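Glyco_hydro_cc domain-containing protein (PDB 6UBC) binds oligosaccharides and belongs to glycoside hydrolase family 128, whose enzymes cleave beta-1,3-glucan. Local coordinates at residues 268-274 and 367-371; 284-288 and 324-328. One frame throughout, in Å; residues are numbered along the deposited sequence.

Interaction 1. Residues 268-274 and 367-371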
ATOM      1  N   TYR A 268     -12.655   1.730   1.167  1.00 29.24           N
ATOM      2  CA  TYR A 268     -11.337   2.141   0.621  1.00 24.81           C
ATOM      3  C   TYR A 268     -11.024   1.348  -0.651  1.00 25.98           C
ATOM      4  O   TYR A 268     -11.238   0.120  -0.688  1.00 26.31           O
ATOM      5  CB  TYR A 268     -10.224   1.807   1.627  1.00 26.48           C
ATOM      6  CG  TYR A 268     -10.454   2.353   3.010  1.00 25.61           C
ATOM      7  CD1 TYR A 268     -10.092   3.653   3.339  1.00 26.77           C
ATOM      8  CD2 TYR A 268     -11.179   1.640   3.947  1.00 27.27           C
ATOM      9  CE1 TYR A 268     -10.366   4.187   4.597  1.00 26.48           C
ATOM     10  CE2 TYR A 268     -11.427   2.154   5.213  1.00 28.56           C
ATOM     11  CZ  TYR A 268     -11.039   3.440   5.535  1.00 27.95           C
ATOM     12  OH  TYR A 268     -11.347   3.939   6.790  1.00 28.22           O
ATOM     13  N   ILE A 269     -10.437   2.020  -1.649  1.00 23.47           N
ATOM     14  CA  ILE A 269      -9.968   1.336  -2.881  1.00 23.75           C
ATOM     15  C   ILE A 269      -8.524   1.722  -3.111  1.00 24.23           C
ATOM     16  O   ILE A 269      -8.270   2.950  -3.266  1.00 23.13           O
ATOM     17  CB  ILE A 269     -10.807   1.719  -4.071  1.00 26.13           C
ATOM     18  CG1 ILE A 269     -12.271   1.321  -3.901  1.00 25.87           C
ATOM     19  CG2 ILE A 269     -10.214   1.054  -5.289  1.00 25.61           C
ATOM     20  CD1 ILE A 269     -13.202   2.071  -4.824  1.00 25.63           C
ATOM     21  N   ILE A 270      -7.624   0.743  -3.065  1.00 22.58           N
ATOM     22  CA  ILE A 270      -6.227   0.956  -3.533  1.00 22.93           C
ATOM     23  C   ILE A 270      -6.150   0.742  -5.051  1.00 23.24           C
ATOM     24  O   ILE A 270      -6.662  -0.261  -5.580  1.00 23.12           O
ATOM     25  CB  ILE A 270      -5.285   0.045  -2.764  1.00 22.03           C
ATOM     26  CG1 ILE A 270      -5.309   0.398  -1.284  1.00 22.15           C
ATOM     27  CG2 ILE A 270      -3.878   0.071  -3.422  1.00 22.34           C
ATOM     28  CD1 ILE A 270      -4.524  -0.585  -0.422  1.00 22.38           C
ATOM     29  N   GLY A 271      -5.487   1.661  -5.748  1.00 23.97           N
ATOM     30  CA  GLY A 271      -5.231   1.624  -7.182  1.00 22.98           C
ATOM     31  C   GLY A 271      -4.078   0.696  -7.547  1.00 22.95           C
ATOM     32  O   GLY A 271      -3.521  -0.033  -6.690  1.00 22.09           O
ATOM     33  N   PHE A 272      -3.694   0.767  -8.805  1.00 21.23           N
ATOM     34  CA  PHE A 272      -2.879  -0.276  -9.451  1.00 21.39           C
ATOM     35  C   PHE A 272      -1.548  -0.452  -8.730  1.00 21.64           C
ATOM     36  O   PHE A 272      -0.907   0.521  -8.299  1.00 22.94           O
ATOM     37  CB  PHE A 272      -2.633   0.061 -10.913  1.00 22.16           C
ATOM     38  CG  PHE A 272      -3.874   0.582 -11.593  1.00 20.27           C
ATOM     39  CD1 PHE A 272      -4.983  -0.212 -11.707  1.00 22.06           C
ATOM     40  CD2 PHE A 272      -3.940   1.887 -12.061  1.00 21.90           C
ATOM     41  CE1 PHE A 272      -6.137   0.257 -12.326  1.00 22.16           C
ATOM     42  CE2 PHE A 272      -5.072   2.359 -12.709  1.00 21.54           C
ATOM     43  CZ  PHE A 272      -6.172   1.530 -12.852  1.00 23.48           C
ATOM     44  N   GLU A 273      -1.157  -1.713  -8.678  1.00 21.21           N
ATOM     45  CA  GLU A 273       0.139  -2.110  -8.125  1.00 20.90           C
ATOM     46  C   GLU A 273       1.270  -1.775  -9.090  1.00 22.32           C
ATOM     47  O   GLU A 273       1.404  -2.489 -10.081  1.00 23.13           O
ATOM     48  CB  GLU A 273       0.152  -3.628  -7.901  1.00 22.65           C
ATOM     49  CG  GLU A 273       1.429  -4.117  -7.266  1.00 22.42           C
ATOM     50  CD  GLU A 273       1.510  -3.977  -5.765  1.00 23.72           C
ATOM     51  OE1 GLU A 273       0.482  -3.590  -5.125  1.00 23.04           O
ATOM     52  OE2 GLU A 273       2.647  -4.289  -5.256  1.00 25.58           O
ATOM     53  N   GLU A 274       2.097  -0.764  -8.821  1.00 22.16           N
ATOM     54  CA  GLU A 274       3.339  -0.544  -9.586  1.00 21.78           C
ATOM     55  C   GLU A 274       3.085  -0.640 -11.087  1.00 22.75           C
ATOM     56  O   GLU A 274       3.772  -1.365 -11.841  1.00 24.86           O
ATOM     57  CB  GLU A 274       4.299  -1.581  -9.024  1.00 25.10           C
ATOM     58  CG  GLU A 274       4.716  -1.257  -7.607  1.00 25.45           C
ATOM     59  CD  GLU A 274       5.684  -2.234  -6.953  1.00 26.77           C
ATOM     60  OE1 GLU A 274       6.129  -3.174  -7.714  1.00 30.09           O
ATOM     61  OE2 GLU A 274       6.045  -2.027  -5.723  1.00 26.11           O
ATOM     62  N   TRP A 367      -0.790   7.037   2.191  1.00 21.04           N
ATOM     63  CA  TRP A 367      -0.812   5.662   2.698  1.00 20.31           C
ATOM     64  C   TRP A 367       0.435   4.981   2.167  1.00 21.94           C
ATOM     65  O   TRP A 367       0.696   5.040   0.954  1.00 23.90           O
ATOM     66  CB  TRP A 367      -2.072   4.897   2.275  1.00 21.40           C
ATOM     67  CG  TRP A 367      -3.295   5.110   3.094  1.00 20.91           C
ATOM     68  CD1 TRP A 367      -3.619   6.152   3.910  1.00 22.69           C
ATOM     69  CD2 TRP A 367      -4.361   4.167   3.190  1.00 22.30           C
ATOM     70  NE1 TRP A 367      -4.829   5.960   4.473  1.00 22.59           N
ATOM     71  CE2 TRP A 367      -5.319   4.740   4.062  1.00 22.99           C
ATOM     72  CE3 TRP A 367      -4.602   2.918   2.617  1.00 21.30           C
ATOM     73  CZ2 TRP A 367      -6.541   4.121   4.317  1.00 24.54           C
ATOM     74  CZ3 TRP A 367      -5.788   2.266   2.910  1.00 23.52           C
ATOM     75  CH2 TRP A 367      -6.747   2.868   3.771  1.00 23.62           C
ATOM     76  N   VAL A 368       1.212   4.402   3.046  1.00 21.44           N
ATOM     77  CA  VAL A 368       2.354   3.532   2.632  1.00 21.70           C
ATOM     78  C   VAL A 368       1.769   2.129   2.549  1.00 21.23           C
ATOM     79  O   VAL A 368       1.747   1.412   3.574  1.00 23.77           O
ATOM     80  CB  VAL A 368       3.567   3.652   3.564  1.00 22.73           C
ATOM     81  CG1 VAL A 368       4.751   2.817   3.081  1.00 22.16           C
ATOM     82  CG2 VAL A 368       4.049   5.087   3.660  1.00 23.83           C
ATOM     83  N   THR A 369       1.428   1.670   1.358  1.00 21.40           N
ATOM     84  CA  THR A 369       0.682   0.389   1.247  1.00 22.49           C
ATOM     85  C   THR A 369       1.675  -0.794   1.279  1.00 22.43           C
ATOM     86  O   THR A 369       1.224  -1.902   1.519  1.00 21.37           O
ATOM     87  CB  THR A 369      -0.241   0.328   0.033  1.00 21.00           C
ATOM     88  OG1 THR A 369       0.587   0.435  -1.130  1.00 21.75           O
ATOM     89  CG2 THR A 369      -1.332   1.394   0.103  1.00 22.25           C
ATOM     90  N   GLU A 370       2.970  -0.562   1.036  1.00 21.42           N
ATOM     91  CA  GLU A 370       4.008  -1.617   1.142  1.00 21.52           C
ATOM     92  C   GLU A 370       5.265  -0.928   1.627  1.00 22.17           C
ATOM     93  O   GLU A 370       5.661   0.084   0.999  1.00 21.17           O
ATOM     94  CB  GLU A 370       4.301  -2.287  -0.202  1.00 22.23           C
ATOM     95  CG  GLU A 370       3.183  -3.104  -0.762  1.00 22.44           C
ATOM     96  CD  GLU A 370       3.381  -3.677  -2.133  1.00 25.58           C
ATOM     97  OE1 GLU A 370       4.543  -3.647  -2.651  1.00 24.52           O
ATOM     98  OE2 GLU A 370       2.350  -4.146  -2.725  1.00 23.98           O
ATOM     99  N   PHE A 371       5.869  -1.373   2.701  1.00 22.90           N
ATOM    100  CA  PHE A 371       7.272  -1.004   2.966  1.00 22.48           C
ATOM    101  C   PHE A 371       8.111  -2.232   3.239  1.00 22.29           C
ATOM    102  O   PHE A 371       7.581  -3.253   3.671  1.00 23.24           O
ATOM    103  CB  PHE A 371       7.415  -0.054   4.140  1.00 23.03           C
ATOM    104  CG  PHE A 371       7.112  -0.579   5.512  1.00 23.52           C
ATOM    105  CD1 PHE A 371       8.094  -1.224   6.248  1.00 23.89           C
ATOM    106  CD2 PHE A 371       5.845  -0.444   6.053  1.00 22.06           C
ATOM    107  CE1 PHE A 371       7.792  -1.733   7.503  1.00 25.25           C
ATOM    108  CE2 PHE A 371       5.530  -0.997   7.279  1.00 22.83           C
ATOM    109  CZ  PHE A 371       6.519  -1.618   8.002  1.00 23.73           C
TER
HETATM  110  O   HOH W   1      -0.011  -1.936  -2.963  1.00 24.08           O
HETATM  111  O   HOH W   2       7.018  -2.374  -2.861  1.00 28.70           O
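Tyr268 and Trp367 meet at the apolar end of this contact, where CD1 of the tyrosine lies 3.5 Å from CH2 of the indole. The two rings meet obliquely, planes at 37°, and the polar atoms of both are satisfied elsewhere: Tyr268 OH bonds to Ser196 O, Trp367 NE1 to Tyr197 O. One step along, Ile270 and Thr369 reach tip to tip across the interior, CD1 of the isoleucine 3.8 Å from CG2 of the threonine. With chi1 at 62°, Thr369 aims this methyl at Ile270 and turns OG1 another way, to Asn340 OD1 and to water 1, which also bonds to Glu273 OE1.

Beyond that methyl contact the packing gives way to carboxylates and water. Glu273 bends at chi2 (82°) and comes at the extended Glu370 from the opposite direction, so that Glu273 OE2 stands 2.6 Å from Glu370 OE2. Glu370 OE2 is also held by the indole N-H of Trp225. On its other oxygen, Glu370 faces the partly exposed Glu274, with OE1 of the former 3.8 Å from OE2 of the latter. Water 2 bridges this pair, donating to Glu274 OE2 at 3.0 Å and to Glu370 OE1 at 2.8 Å. His342 ND1 adds a bond to Glu274 OE2, and Ser282 OG binds Glu274 OE1, so both oxygens of this carboxylate are fixed.

Strand 268-270 and strand 366-375 are not paired; they face one another across the barrel, hydrophobic inside and acidic where strand 268-270 runs out into its loop. Glutamates at the C-terminal ends of the fourth and seventh strands are the hallmark of clan GH-A (beta/alpha)8-barrel glycosidases, and Glu274 and Glu370 probably match the acid/base and nucleophile positions of that clan.

Interaction 2. Residues 284-288 and 324-328; sequences NIAVA and WLSAF
Val287 is the apolar centre, with one methyl over the indole of Trp324 and the other against the backbone and CB atoms of the facing helix. CG2 sits over the ring in a CH-pi contact, 3.5 Å from the centroid of the five-membered ring and only 8° off its normal. CG1, anti to the backbone N (chi1 171°), turns the other way onto the helix itself: it approaches Phe328 N at 3.5 Å and Ala327 CB at 3.8 Å. The valine is thus wedged between the tryptophan ring and the next turn of helix 324-331, right at the start of helix 287-298, for which Ala286 is the N-cap residue.

Outward from this wedge, the pyrrole edge of Trp324 meets the backbone. NE1 donates to Ile285 O at 2.9 Å, and the carbonyl oxygen lies close to the ring plane. Ala290 of helix 287-298 and Pro275 pack against the same tryptophan, while Glu319 takes backbone N-H groups of Leu325 and Ser326.

Face and edge together therefore limit rotation of the indole: a methyl bears on one face, and the single polar atom of this buried side chain is satisfied by a main-chain oxygen.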
ATOM      1  N   ASN A 284       2.332  -3.145 -14.785  1.00 25.80           N
ATOM      2  CA  ASN A 284       2.848  -2.805 -16.138  1.00 26.24           C
ATOM      3  C   ASN A 284       1.748  -2.217 -17.042  1.00 28.28           C
ATOM      4  O   ASN A 284       1.372  -2.811 -18.098  1.00 26.70           O
ATOM      5  CB  ASN A 284       3.538  -4.044 -16.730  1.00 27.18           C
ATOM      6  CG  ASN A 284       4.247  -3.701 -18.022  1.00 30.68           C
ATOM      7  OD1 ASN A 284       4.590  -2.551 -18.252  1.00 29.07           O
ATOM      8  ND2 ASN A 284       4.312  -4.680 -18.894  1.00 32.47           N
ATOM      9  N   ILE A 285       1.273  -1.012 -16.703  1.00 27.22           N
ATOM     10  CA  ILE A 285       0.194  -0.314 -17.453  1.00 26.56           C
ATOM     11  C   ILE A 285       0.735   1.018 -18.012  1.00 27.06           C
ATOM     12  O   ILE A 285       1.278   1.826 -17.265  1.00 27.69           O
ATOM     13  CB  ILE A 285      -1.031  -0.082 -16.558  1.00 26.36           C
ATOM     14  CG1 ILE A 285      -1.351  -1.270 -15.649  1.00 24.87           C
ATOM     15  CG2 ILE A 285      -2.239   0.301 -17.403  1.00 26.96           C
ATOM     16  CD1 ILE A 285      -2.451  -0.998 -14.643  1.00 24.55           C
ATOM     17  N   ALA A 286       0.537   1.277 -19.303  1.00 26.93           N
ATOM     18  CA  ALA A 286       0.821   2.600 -19.891  1.00 25.85           C
ATOM     19  C   ALA A 286      -0.065   3.646 -19.191  1.00 27.30           C
ATOM     20  O   ALA A 286      -1.240   3.379 -18.906  1.00 27.11           O
ATOM     21  CB  ALA A 286       0.574   2.533 -21.385  1.00 28.56           C
ATOM     22  N   VAL A 287       0.476   4.839 -19.000  1.00 27.00           N
ATOM     23  CA  VAL A 287      -0.257   5.949 -18.373  1.00 28.25           C
ATOM     24  C   VAL A 287      -1.651   6.103 -18.954  1.00 27.13           C
ATOM     25  O   VAL A 287      -2.620   6.173 -18.141  1.00 25.80           O
ATOM     26  CB  VAL A 287       0.532   7.260 -18.436  1.00 29.09           C
ATOM     27  CG1 VAL A 287      -0.305   8.446 -18.001  1.00 30.21           C
ATOM     28  CG2 VAL A 287       1.740   7.141 -17.539  1.00 29.29           C
ATOM     29  N   ALA A 288      -1.781   6.232 -20.269  1.00 28.03           N
ATOM     30  CA  ALA A 288      -3.078   6.584 -20.860  1.00 29.99           C
ATOM     31  C   ALA A 288      -4.086   5.474 -20.580  1.00 27.47           C
ATOM     32  O   ALA A 288      -5.284   5.827 -20.323  1.00 27.44           O
ATOM     33  CB  ALA A 288      -2.953   6.863 -22.354  1.00 31.13           C
ATOM     34  N   TRP A 324       5.493   8.910 -14.367  1.00 26.88           N
ATOM     35  CA  TRP A 324       4.284   8.082 -14.590  1.00 24.57           C
ATOM     36  C   TRP A 324       3.099   8.708 -13.848  1.00 23.98           C
ATOM     37  O   TRP A 324       2.059   9.027 -14.483  1.00 24.62           O
ATOM     38  CB  TRP A 324       4.521   6.639 -14.142  1.00 24.11           C
ATOM     39  CG  TRP A 324       3.509   5.662 -14.663  1.00 24.87           C
ATOM     40  CD1 TRP A 324       3.642   4.796 -15.723  1.00 26.02           C
ATOM     41  CD2 TRP A 324       2.194   5.452 -14.136  1.00 24.23           C
ATOM     42  NE1 TRP A 324       2.471   4.084 -15.890  1.00 25.63           N
ATOM     43  CE2 TRP A 324       1.553   4.495 -14.964  1.00 24.83           C
ATOM     44  CE3 TRP A 324       1.458   6.051 -13.122  1.00 24.82           C
ATOM     45  CZ2 TRP A 324       0.217   4.156 -14.793  1.00 23.92           C
ATOM     46  CZ3 TRP A 324       0.139   5.698 -12.951  1.00 24.23           C
ATOM     47  CH2 TRP A 324      -0.437   4.702 -13.733  1.00 23.80           C
ATOM     48  N   LEU A 325       3.238   8.849 -12.529  1.00 23.89           N
ATOM     49  CA  LEU A 325       2.141   9.360 -11.710  1.00 22.94           C
ATOM     50  C   LEU A 325       1.800  10.778 -12.147  1.00 23.59           C
ATOM     51  O   LEU A 325       0.620  11.184 -12.087  1.00 24.48           O
ATOM     52  CB  LEU A 325       2.490   9.339 -10.241  1.00 23.91           C
ATOM     53  CG  LEU A 325       1.296   9.475  -9.304  1.00 23.32           C
ATOM     54  CD1 LEU A 325       0.252   8.362  -9.494  1.00 26.31           C
ATOM     55  CD2 LEU A 325       1.747   9.511  -7.862  1.00 24.44           C
ATOM     56  N   SER A 326       2.808  11.581 -12.447  1.00 24.36           N
ATOM     57  CA  SER A 326       2.549  13.006 -12.784  1.00 25.46           C
ATOM     58  C   SER A 326       1.739  13.068 -14.073  1.00 25.91           C
ATOM     59  O   SER A 326       0.798  13.902 -14.153  1.00 25.63           O
ATOM     60  CB  SER A 326       3.792  13.833 -12.854  1.00 26.92           C
ATOM     61  OG  SER A 326       4.710  13.375 -13.845  1.00 28.63           O
ATOM     62  N   ALA A 327       2.089  12.262 -15.057  1.00 24.11           N
ATOM     63  CA  ALA A 327       1.285  12.243 -16.306  1.00 25.93           C
ATOM     64  C   ALA A 327      -0.098  11.665 -16.032  1.00 24.35           C
ATOM     65  O   ALA A 327      -1.076  12.174 -16.579  1.00 24.27           O
ATOM     66  CB  ALA A 327       1.964  11.497 -17.416  1.00 27.20           C
ATOM     67  N   PHE A 328      -0.198  10.610 -15.247  1.00 23.16           N
ATOM     68  CA  PHE A 328      -1.482   9.969 -14.873  1.00 23.95           C
ATOM     69  C   PHE A 328      -2.378  11.021 -14.216  1.00 25.73           C
ATOM     70  O   PHE A 328      -3.564  11.132 -14.523  1.00 25.02           O
ATOM     71  CB  PHE A 328      -1.197   8.786 -13.931  1.00 24.69           C
ATOM     72  CG  PHE A 328      -2.376   8.108 -13.281  1.00 22.50           C
ATOM     73  CD1 PHE A 328      -3.095   7.112 -13.956  1.00 23.26           C
ATOM     74  CD2 PHE A 328      -2.778   8.431 -11.979  1.00 22.28           C
ATOM     75  CE1 PHE A 328      -4.207   6.522 -13.364  1.00 22.43           C
ATOM     76  CE2 PHE A 328      -3.855   7.797 -11.393  1.00 21.16           C
ATOM     77  CZ  PHE A 328      -4.576   6.849 -12.078  1.00 22.37           C
TER

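The two contacts lie about 15 Å apart, centre to centre, in the same barrel. Interaction 1 is centred about 3 Å from the chain's centre in space, inside the barrel; interaction 2 lies about 18 Å from the chain centre, where helices 287-298 and 324-331 meet. Along the sequence the order is 268-274, 284-288, 324-328, 367-371, so interaction 2 falls wholly within the span bracketed by interaction 1. The two also touch: Phe272 CG packs 3.7 Å from Ile285 CD1. The loop leading from strand 268-270 to helix 287-298 thus carries glutamates at one end and is anchored to the outer helices at the other, linking the glutamate cluster of the barrel interior with its outer shell.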